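Local coordinates for putative lipoprotein GNA1162 (Neisseria meningitidis, PDB 4HRV) that is a putative lipoprotein of unknown function from the GNA1162-like (DUF799) family, related to TolB N-terminal domains, and here forms a two-chain assembly, at residues B[48-52]-B[53-57]; B[71-75]-B[76-80]; B[147-150]-B[151-155]. The protein carries 3 engineered substitutions. All coordinates share one frame; numbering follows the deposited sequence.

Contact 1. Residues B[48-52]-B[53-57]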
# COMPACT_ATOMS: atom_id res chain seq x y z
N TYR B 48 21.30 -0.79 -2.48
CA TYR B 48 22.02 -1.91 -1.88
C TYR B 48 21.65 -1.99 -0.41
O TYR B 48 21.67 -0.98 0.28
CB TYR B 48 23.51 -1.72 -2.06
CG TYR B 48 23.87 -1.34 -3.48
CD1 TYR B 48 23.18 -1.88 -4.55
CD2 TYR B 48 24.88 -0.41 -3.74
CE1 TYR B 48 23.49 -1.53 -5.86
CE2 TYR B 48 25.20 -0.05 -5.04
CZ TYR B 48 24.50 -0.62 -6.10
OH TYR B 48 24.81 -0.27 -7.39
N VAL B 49 21.30 -3.18 0.07
CA VAL B 49 20.87 -3.36 1.46
C VAL B 49 21.46 -4.63 2.08
O VAL B 49 21.75 -5.58 1.37
CB VAL B 49 19.34 -3.43 1.56
CG1 VAL B 49 18.90 -3.56 3.01
CG2 VAL B 49 18.71 -2.21 0.92
N PHE B 50 21.62 -4.61 3.41
CA PHE B 50 22.10 -5.76 4.18
C PHE B 50 20.92 -6.68 4.55
O PHE B 50 19.80 -6.21 4.76
CB PHE B 50 22.76 -5.28 5.49
CG PHE B 50 23.68 -4.08 5.32
CD1 PHE B 50 25.04 -4.19 5.59
CD2 PHE B 50 23.18 -2.84 4.93
CE1 PHE B 50 25.89 -3.10 5.44
CE2 PHE B 50 24.03 -1.74 4.78
CZ PHE B 50 25.38 -1.87 5.04
N PRO B 51 21.17 -8.00 4.64
CA PRO B 51 20.11 -8.91 5.08
C PRO B 51 19.74 -8.60 6.52
O PRO B 51 20.56 -8.11 7.29
CB PRO B 51 20.77 -10.29 4.99
CG PRO B 51 21.92 -10.11 4.05
CD PRO B 51 22.41 -8.72 4.29
N ALA B 52 18.49 -8.88 6.88
CA ALA B 52 18.01 -8.60 8.22
C ALA B 52 18.81 -9.36 9.28
O ALA B 52 19.14 -8.82 10.34
CB ALA B 52 16.51 -8.91 8.32
N ALA B 53 19.13 -10.61 8.99
CA ALA B 53 19.85 -11.43 9.96
C ALA B 53 21.23 -10.88 10.27
O ALA B 53 21.73 -10.98 11.38
CB ALA B 53 19.95 -12.87 9.47
N VAL B 54 21.86 -10.29 9.27
CA VAL B 54 23.19 -9.73 9.43
C VAL B 54 23.14 -8.47 10.29
O VAL B 54 23.95 -8.30 11.19
CB VAL B 54 23.79 -9.39 8.05
CG1 VAL B 54 25.03 -8.57 8.22
CG2 VAL B 54 24.09 -10.67 7.29
N VAL B 55 22.18 -7.61 10.00
CA VAL B 55 22.01 -6.37 10.76
C VAL B 55 21.68 -6.67 12.23
O VAL B 55 22.33 -6.15 13.15
CB VAL B 55 20.89 -5.51 10.13
CG1 VAL B 55 20.61 -4.29 10.97
CG2 VAL B 55 21.29 -5.10 8.71
N GLU B 56 20.70 -7.54 12.45
CA GLU B 56 20.28 -7.89 13.80
C GLU B 56 21.44 -8.41 14.61
O GLU B 56 21.61 -8.06 15.76
CB GLU B 56 19.15 -8.94 13.79
CG GLU B 56 17.87 -8.50 13.10
CD GLU B 56 16.84 -9.63 13.04
OE1 GLU B 56 16.83 -10.48 13.96
OE2 GLU B 56 16.04 -9.67 12.08
N GLU B 57 22.27 -9.26 13.99
CA GLU B 57 23.39 -9.86 14.70
C GLU B 57 24.47 -8.84 15.05
O GLU B 57 25.07 -8.91 16.12
CB GLU B 57 23.99 -11.03 13.91
CG GLU B 57 25.25 -11.62 14.53
CD GLU B 57 25.01 -12.24 15.91
OE1 GLU B 57 23.87 -12.66 16.19
OE2 GLU B 57 25.97 -12.30 16.71
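Val54 meets Pro51 at the start of helix 52-61, one residue after Ala53, the second residue of the helix that Ala52 opens: Val54 CG2 approaches Pro51 CG at 3.9 Å and also meets CD, so one methyl branch leans obliquely across the proline ring. This is a local contact at a helix N-terminus, with Pro51 in the N-cap position. The touching branch is set beside the backbone N and anti to the carbonyl carbon (chi1 169° for CG1), which turns it back toward the chain entering the helix. The backbone N of Val54 reaches Pro51 O only weakly, with an N-H...O angle of 126°. Val55 is the buried member. Its N donates to Pro51 O over 3.2 Å, nearly straight at 167°, so a single carbonyl receives one weak and one well-formed bond. Val55 CG2 sits 3.4 Å from that same oxygen, Pro51 O, and packs against Phe50 CB at 3.5 Å; the phenyl group itself leads away from the helix. Glu56 N makes the next i to i+4 bond, to Ala52 O at 2.9 Å. The aliphatic part of the extended Glu56 side chain lies over the Ala52 carbonyl, CG being 3.1 Å from Ala52 O, while OE2 comes near Ala52 CB. The short, weakly bonded strand 48-49, at one edge of the sheet within this chain, pairs through Tyr48 with Ala14 and Ile16 alongside strand 15-23; from it the chain passes through Phe50 and Pro51 into helix 52-61, where Ala52 and Glu56 rest on Leu35 of helix 34-37.

Contact 2. Residues B[71-75]-B[76-80]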
# COMPACT_ATOMS: atom_id res chain seq x y z
N HIS B 71 17.07 3.34 17.31
CA HIS B 71 16.59 4.56 16.68
C HIS B 71 17.12 5.82 17.34
O HIS B 71 16.99 6.91 16.78
CB HIS B 71 15.06 4.60 16.69
CG HIS B 71 14.42 3.70 15.69
ND1 HIS B 71 13.52 4.16 14.76
CD2 HIS B 71 14.54 2.37 15.48
CE1 HIS B 71 13.10 3.15 14.02
NE2 HIS B 71 13.71 2.05 14.43
N ALA B 72 17.70 5.66 18.52
CA ALA B 72 18.27 6.77 19.28
C ALA B 72 19.75 7.02 18.96
O ALA B 72 20.28 8.09 19.26
CB ALA B 72 18.08 6.53 20.77
N VAL B 73 20.41 6.02 18.40
CA VAL B 73 21.83 6.14 18.08
C VAL B 73 22.02 7.20 17.01
O VAL B 73 21.25 7.26 16.06
CB VAL B 73 22.37 4.81 17.53
CG1 VAL B 73 23.81 4.98 17.02
CG2 VAL B 73 22.30 3.73 18.60
N ARG B 74 23.05 8.04 17.14
CA ARG B 74 23.31 9.01 16.08
C ARG B 74 23.66 8.29 14.77
O ARG B 74 24.42 7.32 14.77
CB ARG B 74 24.42 9.99 16.48
CG ARG B 74 23.95 11.00 17.52
CD ARG B 74 24.80 12.26 17.54
NE ARG B 74 26.22 11.98 17.71
CZ ARG B 74 27.12 12.08 16.73
NH1 ARG B 74 26.73 12.47 15.53
NH2 ARG B 74 28.39 11.80 16.97
N PRO B 75 23.11 8.77 13.65
CA PRO B 75 23.35 8.09 12.38
C PRO B 75 24.83 7.98 12.05
O PRO B 75 25.26 6.98 11.48
CB PRO B 75 22.64 8.99 11.36
CG PRO B 75 21.56 9.65 12.16
CD PRO B 75 22.18 9.90 13.50
N GLU B 76 25.61 8.99 12.42
CA GLU B 76 27.04 8.98 12.13
C GLU B 76 27.73 7.79 12.81
O GLU B 76 28.69 7.24 12.30
CB GLU B 76 27.69 10.30 12.59
CG GLU B 76 27.08 11.55 11.96
CD GLU B 76 25.74 11.96 12.57
OE1 GLU B 76 25.26 11.29 13.51
OE2 GLU B 76 25.15 12.95 12.09
N LYS B 77 27.22 7.39 13.97
CA LYS B 77 27.73 6.22 14.67
C LYS B 77 27.39 4.95 13.87
O LYS B 77 28.23 4.06 13.72
CB LYS B 77 27.12 6.12 16.06
CG LYS B 77 27.53 7.24 17.02
CD LYS B 77 29.03 7.23 17.27
CE LYS B 77 29.36 7.87 18.61
NZ LYS B 77 28.67 9.18 18.77
N LEU B 78 26.15 4.88 13.38
CA LEU B 78 25.76 3.76 12.53
C LEU B 78 26.69 3.64 11.34
O LEU B 78 27.14 2.54 11.01
CB LEU B 78 24.31 3.89 12.07
CG LEU B 78 23.29 3.88 13.21
CD1 LEU B 78 21.87 3.90 12.63
CD2 LEU B 78 23.51 2.66 14.08
N HIS B 79 27.00 4.78 10.72
CA HIS B 79 27.91 4.78 9.57
C HIS B 79 29.31 4.26 9.94
O HIS B 79 29.94 3.58 9.14
CB HIS B 79 28.03 6.17 8.95
CG HIS B 79 29.06 6.26 7.86
ND1 HIS B 79 28.82 5.81 6.58
CD2 HIS B 79 30.33 6.73 7.86
CE1 HIS B 79 29.89 6.00 5.84
NE2 HIS B 79 30.82 6.56 6.59
N GLN B 80 29.78 4.59 11.15
CA GLN B 80 31.05 4.08 11.64
C GLN B 80 31.05 2.56 11.70
O GLN B 80 32.09 1.92 11.52
CB GLN B 80 31.39 4.64 13.04
CG GLN B 80 31.79 6.11 13.10
CD GLN B 80 32.19 6.55 14.51
OE1 GLN B 80 31.64 7.51 15.06
NE2 GLN B 80 33.17 5.86 15.09
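Pro75, Glu76 and Arg74 carry this contact, which is the N-terminus of helix 75-82: Arg74 stands at the N-cap and proline occupies the first helical position, where its missing N-H costs no helix bond. The Glu76 side chain runs alongside the Pro75 ring in the same direction, with Pro75 CD 3.4 Å from Glu76 OE1. Pro75 O takes the His79 N-H, at 2.9 Å from His79 N, and it also bonds with the hydroxyl of Ser117 from a nearby loop. The carbonyl of Arg74 is likewise shared: Leu78 N meets Arg74 O at 3.3 Å, while Lys77 N makes a weak bond to the same oxygen.

Glu76 folds back over the start of its own helix because its chain bends at chi2 (76°), bringing the carboxylate to the arginine. Arg74 bends at chi3 (-55°) to meet it, and the guanidinium and carboxylate planes end 36° apart. Arg74 NH2 lies 3.2 Å from Lys77 NZ; these like charges are close, and the carboxylate that pairs with Arg74 NH1 may partly offset the arginine's charge.

On the inner side Val73 CG1 packs on Lys77 CB at 3.6 Å and on Leu78 CD2 at 3.8 Å. Leu78 continues inward to Leu17 and Val19 of strand 15-23 and to Val87 and Tyr89 of strand 86-99, which joins the helix to the sheet. The salt bridge outside is made by Arg74 NH1 and Glu76 OE1, 2.8 Å apart.

Contact 3. Residues B[147-150]-B[151-155]; sequences SAVV and NQIAN
Val149 and Ile153 meet one turn apart on helix 139-154, but only at the limit of touching: Val149 CG1 stands 4.4 Å from Ile153 CD1. The tight part is the backbone and the buried face beside it. Four successive i to i+4 bonds join the segments, from Asn151 N to Ser147 O through Ala154 N to Val150 O, the last being 2.8 Å long. Ile153 CG1 and Gln152 CG lie against the same carbonyl oxygens, Ile153 CG1 3.5 Å from Val149 O and Gln152 CG 3.4 Å from Ala148 O. Gln152 is buried, and its amide is gripped at both ends: OE1 accepts from Asn151 ND2 at 3.2 Å, almost in the Asn151 amide plane, and NE2 bonds to Trp32 O of the second subunit.

The looser side holds Asn151, Val150 and Ala154. Asn151, partly exposed, directs its amide away from the preceding turn, CG anti to the backbone N (chi1 -175°). Val150 is also partly exposed, its side chain pointing away from the following turn. Ala154 is largely exposed, though it touches Ser139 of the second subunit.

Helix 139-154 follows strand 122-133, the last of the sheet, and its buried face packs on the second subunit: Ala148 on Ser37, Gln152 on Met34 and Ile153 on Leu142, all three partners belonging to that other chain.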
# COMPACT_ATOMS: atom_id res chain seq x y z
N SER B 147 -1.11 -0.51 -4.59
CA SER B 147 -0.30 -0.35 -5.80
C SER B 147 -0.88 0.74 -6.67
O SER B 147 -0.15 1.55 -7.26
CB SER B 147 -0.22 -1.66 -6.56
OG SER B 147 0.65 -1.52 -7.66
N ALA B 148 -2.21 0.76 -6.76
CA ALA B 148 -2.91 1.77 -7.53
C ALA B 148 -2.71 3.14 -6.90
O ALA B 148 -2.53 4.14 -7.60
CB ALA B 148 -4.39 1.44 -7.59
N VAL B 149 -2.75 3.20 -5.58
CA VAL B 149 -2.63 4.49 -4.92
C VAL B 149 -1.22 5.05 -5.10
O VAL B 149 -1.05 6.25 -5.32
CB VAL B 149 -3.04 4.43 -3.44
CG1 VAL B 149 -2.63 5.72 -2.74
CG2 VAL B 149 -4.55 4.19 -3.33
N VAL B 150 -0.21 4.19 -5.03
CA VAL B 150 1.16 4.66 -5.23
C VAL B 150 1.36 5.14 -6.67
O VAL B 150 2.08 6.10 -6.92
CB VAL B 150 2.20 3.58 -4.84
CG1 VAL B 150 3.60 4.00 -5.31
CG2 VAL B 150 2.20 3.38 -3.34
N ASN B 151 0.70 4.48 -7.61
CA ASN B 151 0.77 4.91 -9.00
C ASN B 151 0.21 6.32 -9.17
O ASN B 151 0.79 7.14 -9.88
CB ASN B 151 0.03 3.94 -9.92
CG ASN B 151 0.17 4.29 -11.39
OD1 ASN B 151 1.08 3.82 -12.07
ND2 ASN B 151 -0.73 5.14 -11.89
N GLN B 152 -0.90 6.61 -8.50
CA GLN B 152 -1.47 7.95 -8.55
C GLN B 152 -0.51 9.00 -7.98
O GLN B 152 -0.42 10.10 -8.50
CB GLN B 152 -2.81 8.02 -7.81
CG GLN B 152 -3.89 7.14 -8.43
CD GLN B 152 -3.96 7.28 -9.94
OE1 GLN B 152 -3.43 6.45 -10.67
NE2 GLN B 152 -4.61 8.34 -10.41
N ILE B 153 0.19 8.65 -6.90
CA ILE B 153 1.15 9.58 -6.32
C ILE B 153 2.32 9.78 -7.29
O ILE B 153 2.79 10.90 -7.49
CB ILE B 153 1.67 9.09 -4.94
CG1 ILE B 153 0.52 9.01 -3.94
CG2 ILE B 153 2.74 10.03 -4.41
CD1 ILE B 153 0.88 8.36 -2.62
N ALA B 154 2.77 8.68 -7.89
CA ALA B 154 3.89 8.73 -8.83
C ALA B 154 3.61 9.66 -10.01
O ALA B 154 4.50 10.39 -10.45
CB ALA B 154 4.23 7.33 -9.32
N ASN B 155 2.38 9.64 -10.52
CA ASN B 155 2.04 10.43 -11.70
C ASN B 155 1.41 11.78 -11.38
O ASN B 155 0.56 12.27 -12.12
CB ASN B 155 1.13 9.62 -12.63
CG ASN B 155 1.82 8.39 -13.19
OD1 ASN B 155 1.41 7.27 -12.93
ND2 ASN B 155 2.89 8.61 -13.95

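Overall arrangement
The three contacts follow one another along the chain; each is local, two at helix starts and one inside a helix. Contacts 1 and 2 both build helix N-termini with a proline, at the N-cap in one and in the first turn in the other; their centres are 16 Å apart and their nearest atoms about 8 Å, so they do not touch. Contact 3 lies across the centre of the chain from both, its centre 29 Å from that of contact 1 and 33 Å from that of contact 2, with nearest atoms about 17 and 20 Å away. The division is also one of partners: contacts 1 and 2 meet no other chain of the assembly, whereas 147-155 packs on the second subunit.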